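Local coordinates for protein EIAV protease (Equine infectious anemia virus, PDB 1FMB) that probably cleaves the viral polyprotein as a homodimeric retroviral aspartic protease, held here with a peptide-like inhibitor in its active site, at residues 53-67 with 75-87. The protein carries 1 engineered substitution. Numbering follows the deposited sequence.
Engineered in segment 53-67: Gly54 (natural residue Ile). With HYB ([2-(2-methyl-propane-2-sulfonylmethyl)-3-naphthalen-1-yl-propionyl-valinyl]-phenylalaninol), chain B.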
ATOM      1  N   ILE A  53     -12.115  -2.809   7.429  1.00 11.12           N
ATOM      2  CA  ILE A  53     -10.851  -3.119   6.747  1.00 11.21           C
ATOM      3  C   ILE A  53      -9.811  -3.302   7.870  1.00 12.73           C
ATOM      4  O   ILE A  53      -9.935  -2.770   8.988  1.00 12.29           O
ATOM      5  CB  ILE A  53     -10.436  -1.946   5.816  1.00 10.42           C
ATOM      6  CG1 ILE A  53     -10.462  -0.703   6.660  1.00 10.54           C
ATOM      7  CG2 ILE A  53     -11.324  -2.073   4.585  1.00 13.19           C
ATOM      8  CD1 ILE A  53     -10.123   0.523   5.829  1.00 18.07           C
ATOM      9  N   GLY A  54      -8.725  -4.027   7.555  1.00 12.42           N
ATOM     10  CA  GLY A  54      -7.654  -4.271   8.525  1.00 11.80           C
ATOM     11  C   GLY A  54      -6.401  -3.666   7.930  1.00 10.12           C
ATOM     12  O   GLY A  54      -6.195  -3.738   6.718  1.00 15.17           O
ATOM     13  N   GLY A  55      -5.580  -3.097   8.814  1.00 11.16           N
ATOM     14  CA  GLY A  55      -4.323  -2.520   8.397  1.00 15.19           C
ATOM     15  C   GLY A  55      -3.402  -2.603   9.616  1.00 19.35           C
ATOM     16  O   GLY A  55      -3.575  -3.363  10.594  1.00 18.04           O
ATOM     17  N   VAL A  56      -2.351  -1.808   9.467  0.50 17.96           N
ATOM     18  CA  VAL A  56      -1.318  -1.764  10.485  0.50 20.27           C
ATOM     19  C   VAL A  56      -1.760  -1.823  11.936  0.50 19.42           C
ATOM     20  O   VAL A  56      -1.338  -2.757  12.635  0.50 21.63           O
ATOM     21  CB  VAL A  56      -0.518  -0.468  10.169  0.50 22.69           C
ATOM     22  CG1 VAL A  56       0.016   0.252  11.391  0.50 25.18           C
ATOM     23  CG2 VAL A  56       0.596  -0.925   9.241  0.50 18.94           C
ATOM     24  N   GLY A  57      -2.532  -0.874  12.451  0.50 23.35           N
ATOM     25  CA  GLY A  57      -2.934  -0.897  13.847  0.50 25.96           C
ATOM     26  C   GLY A  57      -4.262  -1.570  14.161  0.50 27.09           C
ATOM     27  O   GLY A  57      -4.824  -1.259  15.227  0.50 29.87           O
ATOM     28  N   GLY A  58      -4.804  -2.462  13.333  0.50 23.86           N
ATOM     29  CA  GLY A  58      -6.086  -3.053  13.711  0.50 22.03           C
ATOM     30  C   GLY A  58      -7.150  -2.894  12.618  0.50 18.25           C
ATOM     31  O   GLY A  58      -6.853  -2.619  11.459  0.50 16.31           O
ATOM     32  N   ASN A  59      -8.399  -3.120  13.011  1.00 13.96           N
ATOM     33  CA  ASN A  59      -9.539  -3.062  12.131  1.00 14.92           C
ATOM     34  C   ASN A  59     -10.308  -1.776  12.364  1.00 16.15           C
ATOM     35  O   ASN A  59     -10.308  -1.331  13.517  1.00 15.36           O
ATOM     36  CB  ASN A  59     -10.520  -4.217  12.411  1.00 16.62           C
ATOM     37  CG  ASN A  59      -9.875  -5.593  12.369  1.00 21.81           C
ATOM     38  OD1 ASN A  59      -9.271  -5.918  11.360  1.00 23.14           O
ATOM     39  ND2 ASN A  59      -9.928  -6.334  13.463  1.00 27.97           N
ATOM     40  N   VAL A  60     -10.905  -1.289  11.260  1.00 12.75           N
ATOM     41  CA  VAL A  60     -11.680  -0.045  11.341  1.00 12.95           C
ATOM     42  C   VAL A  60     -12.985  -0.291  10.593  1.00 12.91           C
ATOM     43  O   VAL A  60     -13.028  -0.953   9.561  1.00 13.40           O
ATOM     44  CB  VAL A  60     -10.738   0.982  10.683  1.00 23.20           C
ATOM     45  CG1 VAL A  60     -11.521   2.016   9.918  1.00 26.04           C
ATOM     46  CG2 VAL A  60      -9.828   1.559  11.765  1.00 22.96           C
ATOM     47  N   GLU A  61     -14.098   0.225  11.129  1.00 12.74           N
ATOM     48  CA  GLU A  61     -15.409   0.034  10.539  1.00 12.04           C
ATOM     49  C   GLU A  61     -15.556   0.766   9.208  1.00  9.21           C
ATOM     50  O   GLU A  61     -14.927   1.770   9.005  1.00 11.71           O
ATOM     51  CB  GLU A  61     -16.539   0.585  11.450  1.00 13.18           C
ATOM     52  CG  GLU A  61     -16.810  -0.484  12.520  1.00 28.12           C
ATOM     53  CD  GLU A  61     -17.720  -0.040  13.657  1.00 40.03           C
ATOM     54  OE1 GLU A  61     -18.705   0.709  13.409  1.00 35.62           O
ATOM     55  OE2 GLU A  61     -17.417  -0.499  14.793  1.00 45.87           O
ATOM     56  N   THR A  62     -16.337   0.194   8.320  1.00 11.05           N
ATOM     57  CA  THR A  62     -16.538   0.876   7.051  1.00 12.35           C
ATOM     58  C   THR A  62     -18.005   0.851   6.617  1.00 13.93           C
ATOM     59  O   THR A  62     -18.755   0.043   7.195  1.00 12.96           O
ATOM     60  CB  THR A  62     -15.857   0.022   5.958  1.00 10.46           C
ATOM     61  OG1 THR A  62     -16.235  -1.368   5.970  1.00 15.77           O
ATOM     62  CG2 THR A  62     -14.365   0.217   6.109  1.00 15.52           C
ATOM     63  N   PHE A  63     -18.324   1.702   5.646  1.00 11.25           N
ATOM     64  CA  PHE A  63     -19.636   1.550   5.013  1.00 13.33           C
ATOM     65  C   PHE A  63     -19.287   1.579   3.505  1.00 14.93           C
ATOM     66  O   PHE A  63     -18.176   2.038   3.228  1.00 15.24           O
ATOM     67  CB  PHE A  63     -20.709   2.545   5.241  1.00 16.48           C
ATOM     68  CG  PHE A  63     -20.492   3.983   5.035  1.00 18.19           C
ATOM     69  CD1 PHE A  63     -20.739   4.569   3.803  1.00 20.01           C
ATOM     70  CD2 PHE A  63     -20.089   4.739   6.119  1.00 24.95           C
ATOM     71  CE1 PHE A  63     -20.583   5.942   3.684  1.00 25.07           C
ATOM     72  CE2 PHE A  63     -19.903   6.113   5.987  1.00 23.18           C
ATOM     73  CZ  PHE A  63     -20.157   6.700   4.759  1.00 27.61           C
ATOM     74  N   SER A  64     -20.099   1.057   2.629  1.00 10.03           N
ATOM     75  CA  SER A  64     -19.783   1.120   1.195  1.00 12.39           C
ATOM     76  C   SER A  64     -20.766   2.130   0.565  1.00 13.93           C
ATOM     77  O   SER A  64     -21.883   2.354   1.053  1.00 14.62           O
ATOM     78  CB  SER A  64     -19.722  -0.203   0.493  1.00 18.96           C
ATOM     79  OG  SER A  64     -20.948  -0.831   0.400  1.00 27.25           O
ATOM     80  N   THR A  65     -20.370   2.662  -0.592  1.00 12.63           N
ATOM     81  CA  THR A  65     -21.225   3.668  -1.283  1.00 12.53           C
ATOM     82  C   THR A  65     -20.965   3.627  -2.768  1.00 10.66           C
ATOM     83  O   THR A  65     -19.820   3.397  -3.170  1.00 13.67           O
ATOM     84  CB  THR A  65     -20.946   5.047  -0.674  1.00 13.03           C
ATOM     85  OG1 THR A  65     -21.968   5.989  -1.058  1.00 14.78           O
ATOM     86  CG2 THR A  65     -19.598   5.710  -1.020  1.00 10.34           C
ATOM     87  N   PRO A  66     -21.946   3.810  -3.640  1.00 12.79           N
ATOM     88  CA  PRO A  66     -21.794   3.744  -5.092  1.00 12.82           C
ATOM     89  C   PRO A  66     -21.149   5.017  -5.600  1.00 11.32           C
ATOM     90  O   PRO A  66     -21.384   6.155  -5.136  1.00 12.49           O
ATOM     91  CB  PRO A  66     -23.214   3.477  -5.669  1.00 14.20           C
ATOM     92  CG  PRO A  66     -24.150   3.831  -4.554  1.00 18.16           C
ATOM     93  CD  PRO A  66     -23.355   4.052  -3.296  1.00 13.16           C
ATOM     94  N   VAL A  67     -20.175   4.834  -6.518  1.00 11.67           N
ATOM     95  CA  VAL A  67     -19.470   5.977  -7.043  1.00 11.45           C
ATOM     96  C   VAL A  67     -19.221   5.757  -8.547  1.00 12.49           C
ATOM     97  O   VAL A  67     -19.339   4.682  -9.089  1.00 13.34           O
ATOM     98  CB  VAL A  67     -18.065   6.290  -6.434  1.00 13.17           C
ATOM     99  CG1 VAL A  67     -18.052   6.631  -4.932  1.00 12.69           C
ATOM    100  CG2 VAL A  67     -17.080   5.136  -6.681  1.00 12.32           C
ATOM    101  N   HIS A  75     -14.720   5.473 -17.540  1.00 28.68           N
ATOM    102  CA  HIS A  75     -15.879   5.823 -16.704  1.00 31.23           C
ATOM    103  C   HIS A  75     -16.140   4.595 -15.846  1.00 29.81           C
ATOM    104  O   HIS A  75     -16.679   3.645 -16.431  1.00 31.10           O
ATOM    105  CB  HIS A  75     -17.050   6.031 -17.667  1.00 44.00           C
ATOM    106  CG  HIS A  75     -18.111   6.830 -16.996  1.00 53.82           C
ATOM    107  ND1 HIS A  75     -18.147   8.203 -17.131  1.00 60.96           N
ATOM    108  CD2 HIS A  75     -19.145   6.464 -16.205  1.00 60.87           C
ATOM    109  CE1 HIS A  75     -19.183   8.657 -16.436  1.00 65.36           C
ATOM    110  NE2 HIS A  75     -19.806   7.629 -15.874  1.00 65.97           N
ATOM    111  N   ILE A  76     -15.712   4.558 -14.586  1.00 23.80           N
ATOM    112  CA  ILE A  76     -15.932   3.328 -13.826  1.00 20.75           C
ATOM    113  C   ILE A  76     -17.048   3.521 -12.807  1.00 20.56           C
ATOM    114  O   ILE A  76     -17.046   4.523 -12.102  1.00 19.14           O
ATOM    115  CB  ILE A  76     -14.600   2.988 -13.153  1.00 21.76           C
ATOM    116  CG1 ILE A  76     -13.668   2.417 -14.234  1.00 24.79           C
ATOM    117  CG2 ILE A  76     -14.732   1.986 -12.031  1.00 22.97           C
ATOM    118  CD1 ILE A  76     -12.282   2.983 -14.037  1.00 29.75           C
ATOM    119  N   LYS A  77     -17.965   2.572 -12.798  1.00 17.33           N
ATOM    120  CA  LYS A  77     -19.105   2.685 -11.879  1.00 21.14           C
ATOM    121  C   LYS A  77     -18.869   1.534 -10.905  1.00 22.22           C
ATOM    122  O   LYS A  77     -18.813   0.358 -11.313  1.00 26.45           O
ATOM    123  CB  LYS A  77     -20.384   2.369 -12.627  1.00 25.74           C
ATOM    124  CG  LYS A  77     -21.525   3.333 -12.690  1.00 35.11           C
ATOM    125  CD  LYS A  77     -21.316   4.086 -14.009  1.00 46.52           C
ATOM    126  CE  LYS A  77     -22.547   4.865 -14.447  1.00 56.42           C
ATOM    127  NZ  LYS A  77     -22.965   5.941 -13.494  1.00 59.62           N
ATOM    128  N   THR A  78     -18.646   1.847  -9.640  1.00 17.29           N
ATOM    129  CA  THR A  78     -18.400   0.758  -8.705  1.00 16.28           C
ATOM    130  C   THR A  78     -18.764   1.187  -7.294  1.00 20.22           C
ATOM    131  O   THR A  78     -19.465   2.193  -7.149  1.00 18.84           O
ATOM    132  CB  THR A  78     -16.907   0.394  -8.840  1.00 24.80           C
ATOM    133  OG1 THR A  78     -16.686  -0.778  -8.049  1.00 24.55           O
ATOM    134  CG2 THR A  78     -16.012   1.552  -8.436  1.00 22.00           C
ATOM    135  N   ARG A  79     -18.418   0.408  -6.276  1.00 16.69           N
ATOM    136  CA  ARG A  79     -18.679   0.762  -4.915  1.00 19.61           C
ATOM    137  C   ARG A  79     -17.312   1.022  -4.267  1.00 21.96           C
ATOM    138  O   ARG A  79     -16.324   0.367  -4.647  1.00 24.87           O
ATOM    139  CB  ARG A  79     -19.386  -0.290  -4.086  1.00 26.22           C
ATOM    140  CG  ARG A  79     -20.890  -0.163  -4.321  1.00 38.03           C
ATOM    141  CD  ARG A  79     -21.594  -0.238  -2.983  1.00 47.50           C
ATOM    142  NE  ARG A  79     -22.853  -0.960  -3.096  1.00 56.08           N
ATOM    143  CZ  ARG A  79     -23.165  -1.918  -2.216  1.00 63.18           C
ATOM    144  NH1 ARG A  79     -22.371  -2.291  -1.218  1.00 62.13           N
ATOM    145  NH2 ARG A  79     -24.330  -2.542  -2.373  1.00 66.46           N
ATOM    146  N   MET A  80     -17.215   1.969  -3.345  1.00 15.94           N
ATOM    147  CA  MET A  80     -15.978   2.247  -2.664  1.00 11.77           C
ATOM    148  C   MET A  80     -16.312   2.185  -1.162  1.00 12.23           C
ATOM    149  O   MET A  80     -17.435   2.547  -0.803  1.00 12.24           O
ATOM    150  CB  MET A  80     -15.497   3.687  -2.869  1.00 13.56           C
ATOM    151  CG  MET A  80     -14.526   3.765  -4.033  1.00 15.40           C
ATOM    152  SD  MET A  80     -13.881   5.421  -4.286  1.00 16.60           S
ATOM    153  CE  MET A  80     -12.325   5.547  -3.384  1.00 18.32           C
ATOM    154  N   LEU A  81     -15.368   1.732  -0.357  1.00  9.61           N
ATOM    155  CA  LEU A  81     -15.640   1.757   1.084  1.00 12.60           C
ATOM    156  C   LEU A  81     -15.391   3.166   1.596  1.00 10.85           C
ATOM    157  O   LEU A  81     -14.702   4.000   0.936  1.00 13.47           O
ATOM    158  CB  LEU A  81     -14.648   0.833   1.818  1.00 11.87           C
ATOM    159  CG  LEU A  81     -14.701  -0.621   1.314  1.00 15.45           C
ATOM    160  CD1 LEU A  81     -13.730  -1.486   2.101  1.00 19.32           C
ATOM    161  CD2 LEU A  81     -16.125  -1.145   1.447  1.00 15.15           C
ATOM    162  N   VAL A  82     -15.963   3.566   2.722  1.00 12.03           N
ATOM    163  CA  VAL A  82     -15.757   4.888   3.352  1.00  8.01           C
ATOM    164  C   VAL A  82     -15.249   4.647   4.789  1.00 13.49           C
ATOM    165  O   VAL A  82     -15.810   3.815   5.533  1.00 12.94           O
ATOM    166  CB  VAL A  82     -17.041   5.724   3.367  1.00 10.14           C
ATOM    167  CG1 VAL A  82     -16.698   7.058   3.991  1.00  7.74           C
ATOM    168  CG2 VAL A  82     -17.621   5.845   1.954  1.00 13.43           C
ATOM    169  N   ALA A  83     -14.164   5.275   5.219  1.00 10.49           N
ATOM    170  CA  ALA A  83     -13.652   5.039   6.588  1.00  9.20           C
ATOM    171  C   ALA A  83     -12.869   6.203   7.115  1.00 10.35           C
ATOM    172  O   ALA A  83     -12.407   7.066   6.330  1.00 10.90           O
ATOM    173  CB  ALA A  83     -12.808   3.736   6.579  1.00 12.20           C
ATOM    174  N   ASP A  84     -12.759   6.345   8.489  1.00  6.88           N
ATOM    175  CA  ASP A  84     -11.992   7.512   8.934  1.00 10.47           C
ATOM    176  C   ASP A  84     -10.490   7.248   8.850  1.00 14.29           C
ATOM    177  O   ASP A  84      -9.862   6.985   9.888  1.00 17.32           O
ATOM    178  CB  ASP A  84     -12.273   7.767  10.426  1.00 11.55           C
ATOM    179  CG  ASP A  84     -13.630   8.435  10.568  1.00 22.82           C
ATOM    180  OD1 ASP A  84     -13.983   9.275   9.724  1.00 21.99           O
ATOM    181  OD2 ASP A  84     -14.345   8.135  11.549  1.00 23.33           O
ATOM    182  N   ILE A  85      -9.926   7.279   7.664  1.00 11.81           N
ATOM    183  CA  ILE A  85      -8.513   7.063   7.428  1.00 14.36           C
ATOM    184  C   ILE A  85      -7.933   8.381   6.918  1.00 14.97           C
ATOM    185  O   ILE A  85      -8.691   9.249   6.529  1.00 15.96           O
ATOM    186  CB  ILE A  85      -8.229   5.860   6.527  1.00 11.10           C
ATOM    187  CG1 ILE A  85      -8.850   5.980   5.129  1.00 14.23           C
ATOM    188  CG2 ILE A  85      -8.830   4.635   7.223  1.00 13.36           C
ATOM    189  CD1 ILE A  85      -8.190   5.044   4.107  1.00 13.95           C
ATOM    190  N   PRO A  86      -6.608   8.548   6.925  1.00 17.16           N
ATOM    191  CA  PRO A  86      -5.992   9.815   6.581  1.00 18.40           C
ATOM    192  C   PRO A  86      -5.984  10.152   5.114  1.00 15.87           C
ATOM    193  O   PRO A  86      -5.748  11.317   4.821  1.00 18.68           O
ATOM    194  CB  PRO A  86      -4.511   9.566   6.993  1.00 19.87           C
ATOM    195  CG  PRO A  86      -4.659   8.486   7.998  1.00 19.52           C
ATOM    196  CD  PRO A  86      -5.692   7.546   7.457  1.00 19.36           C
ATOM    197  N   VAL A  87      -6.175   9.147   4.226  1.00 12.80           N
ATOM    198  CA  VAL A  87      -6.071   9.572   2.802  1.00 12.79           C
ATOM    199  C   VAL A  87      -6.982   8.716   1.943  1.00 10.72           C
ATOM    200  O   VAL A  87      -7.334   7.628   2.425  1.00  9.05           O
ATOM    201  CB  VAL A  87      -4.585   9.363   2.418  1.00 21.52           C
ATOM    202  CG1 VAL A  87      -4.156   7.905   2.582  1.00 20.25           C
ATOM    203  CG2 VAL A  87      -4.230   9.791   1.007  1.00 24.88           C
TER
HETATM  204  S1  HYB B 201      -8.771  -5.818   4.042  0.50 15.61           S
HETATM  205  O2  HYB B 201      -8.734  -6.298   5.395  0.50 19.88           O
HETATM  206  O3  HYB B 201      -8.963  -4.422   3.819  0.50 19.03           O
HETATM  207  C4  HYB B 201      -4.109  -9.400   6.831  0.50 22.25           C
HETATM  208  C5  HYB B 201      -4.997  -8.388   7.036  0.50 22.47           C
HETATM  209  C6  HYB B 201      -5.235  -7.404   5.996  0.50 20.42           C
HETATM  210  C7  HYB B 201      -4.580  -7.488   4.819  0.50 16.97           C
HETATM  211  C8  HYB B 201      -3.587  -8.581   4.564  0.50 19.85           C
HETATM  212  C9  HYB B 201      -3.393  -9.515   5.591  0.50 22.66           C
HETATM  213  C10 HYB B 201      -2.471 -10.600   5.403  0.50 19.04           C
HETATM  214  C11 HYB B 201      -1.777 -10.703   4.226  0.50 18.84           C
HETATM  215  C12 HYB B 201      -1.967  -9.750   3.188  0.50 23.42           C
HETATM  216  C13 HYB B 201      -2.873  -8.701   3.366  0.50 17.94           C
HETATM  217  O14 HYB B 201      -0.412  -2.133   2.068  0.50 12.26           O
HETATM  218  C15 HYB B 201      -0.445  -1.159   3.175  0.50  8.24           C
HETATM  219  N16 HYB B 201      -2.654  -2.041   3.671  0.50  8.13           N
HETATM  220  C17 HYB B 201      -1.324  -1.828   4.268  0.50  9.99           C
HETATM  221  C18 HYB B 201      -0.767  -3.208   4.690  0.50  6.21           C
HETATM  222  C19 HYB B 201      -1.301  -3.893   5.931  0.50  6.94           C
HETATM  223  C20 HYB B 201      -2.308  -4.864   5.901  0.50 16.39           C
HETATM  224  C21 HYB B 201      -2.754  -5.533   7.048  0.50 20.94           C
HETATM  225  C22 HYB B 201      -2.175  -5.212   8.281  0.50 21.72           C
HETATM  226  C23 HYB B 201      -1.154  -4.267   8.336  0.50 17.14           C
HETATM  227  C24 HYB B 201      -0.721  -3.611   7.179  0.50 16.26           C
HETATM  228  N25 HYB B 201      -5.434  -3.280   3.890  0.50  9.11           N
HETATM  229  C26 HYB B 201      -5.096  -1.925   3.380  0.50  4.80           C
HETATM  230  C27 HYB B 201      -3.819  -1.535   4.218  0.50  7.43           C
HETATM  231  O28 HYB B 201      -3.813  -0.813   5.202  0.50  8.24           O
HETATM  232  C29 HYB B 201      -6.244  -0.894   3.510  0.50  7.39           C
HETATM  233  C30 HYB B 201      -5.733   0.541   3.302  0.50  6.71           C
HETATM  234  C31 HYB B 201      -7.323  -1.300   2.479  0.50  7.05           C
HETATM  235  C32 HYB B 201      -5.767  -4.334   3.096  0.50  9.72           C
HETATM  236  O33 HYB B 201      -5.789  -4.270   1.861  0.50 12.45           O
HETATM  237  C34 HYB B 201      -6.028  -5.663   3.837  0.50 12.18           C
HETATM  238  C35 HYB B 201      -4.729  -6.490   3.658  0.50 12.81           C
HETATM  239  C36 HYB B 201      -7.274  -6.427   3.284  0.50 11.71           C
HETATM  240  C37 HYB B 201     -10.302  -6.144   1.715  0.50 20.06           C
HETATM  241  C38 HYB B 201     -10.151  -6.668   3.166  0.50 17.42           C
HETATM  242  C39 HYB B 201     -11.433  -6.256   3.929  0.50 16.30           C
HETATM  243  C40 HYB B 201      -9.949  -8.202   3.216  0.50 19.07           C
HETATM  244  O   HOH W   1     -14.170   4.435  10.053  1.00 18.88           O
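The ring of Phe63 lies flat over Val82: CB of Val82 sits 3.6 Å from the ring centroid, 17° off the normal, a CH-pi contact. Phe63 CG stands between its backbone N and carbonyl carbon (chi1 52°), which folds the ring back over the neighbouring strand. Val82 CG2 touches both Phe63 CE1 (3.4 Å) and Thr65 CG2 (3.6 Å). Further along this face, Val67 CG2 meets Met80 CG at 3.9 Å, the two side chains crossing at about a right angle; Tyr38 of helix 35-40 meets the Phe63 ring edge-to-face and also touches Thr65 and Val82. On the opposite face, with Ser64 and Leu81, the bent chain of Arg79 brings NH1 to Ser64 OG, 2.6 Å away near the guanidinium plane, but the 126° angle at the hydrogen makes this bond weak. Leu81 CD2 packs on Ser64 CB, while its CD1 reaches Ile53 CG2 at 3.5 Å, linking the strand to the inhibitor-binding hairpin. There the engineered Gly54 hydrogen-bonds the inhibitor, N donating to sulfonyl O2 and O accepting from N25. Phe63-Val82, Thr65-Met80 and Val67-Thr78 are the hydrogen-bonded antiparallel pairs. This is the hairpin of strands 58-71 and 74-83 running into the flap of a retroviral aspartic protease.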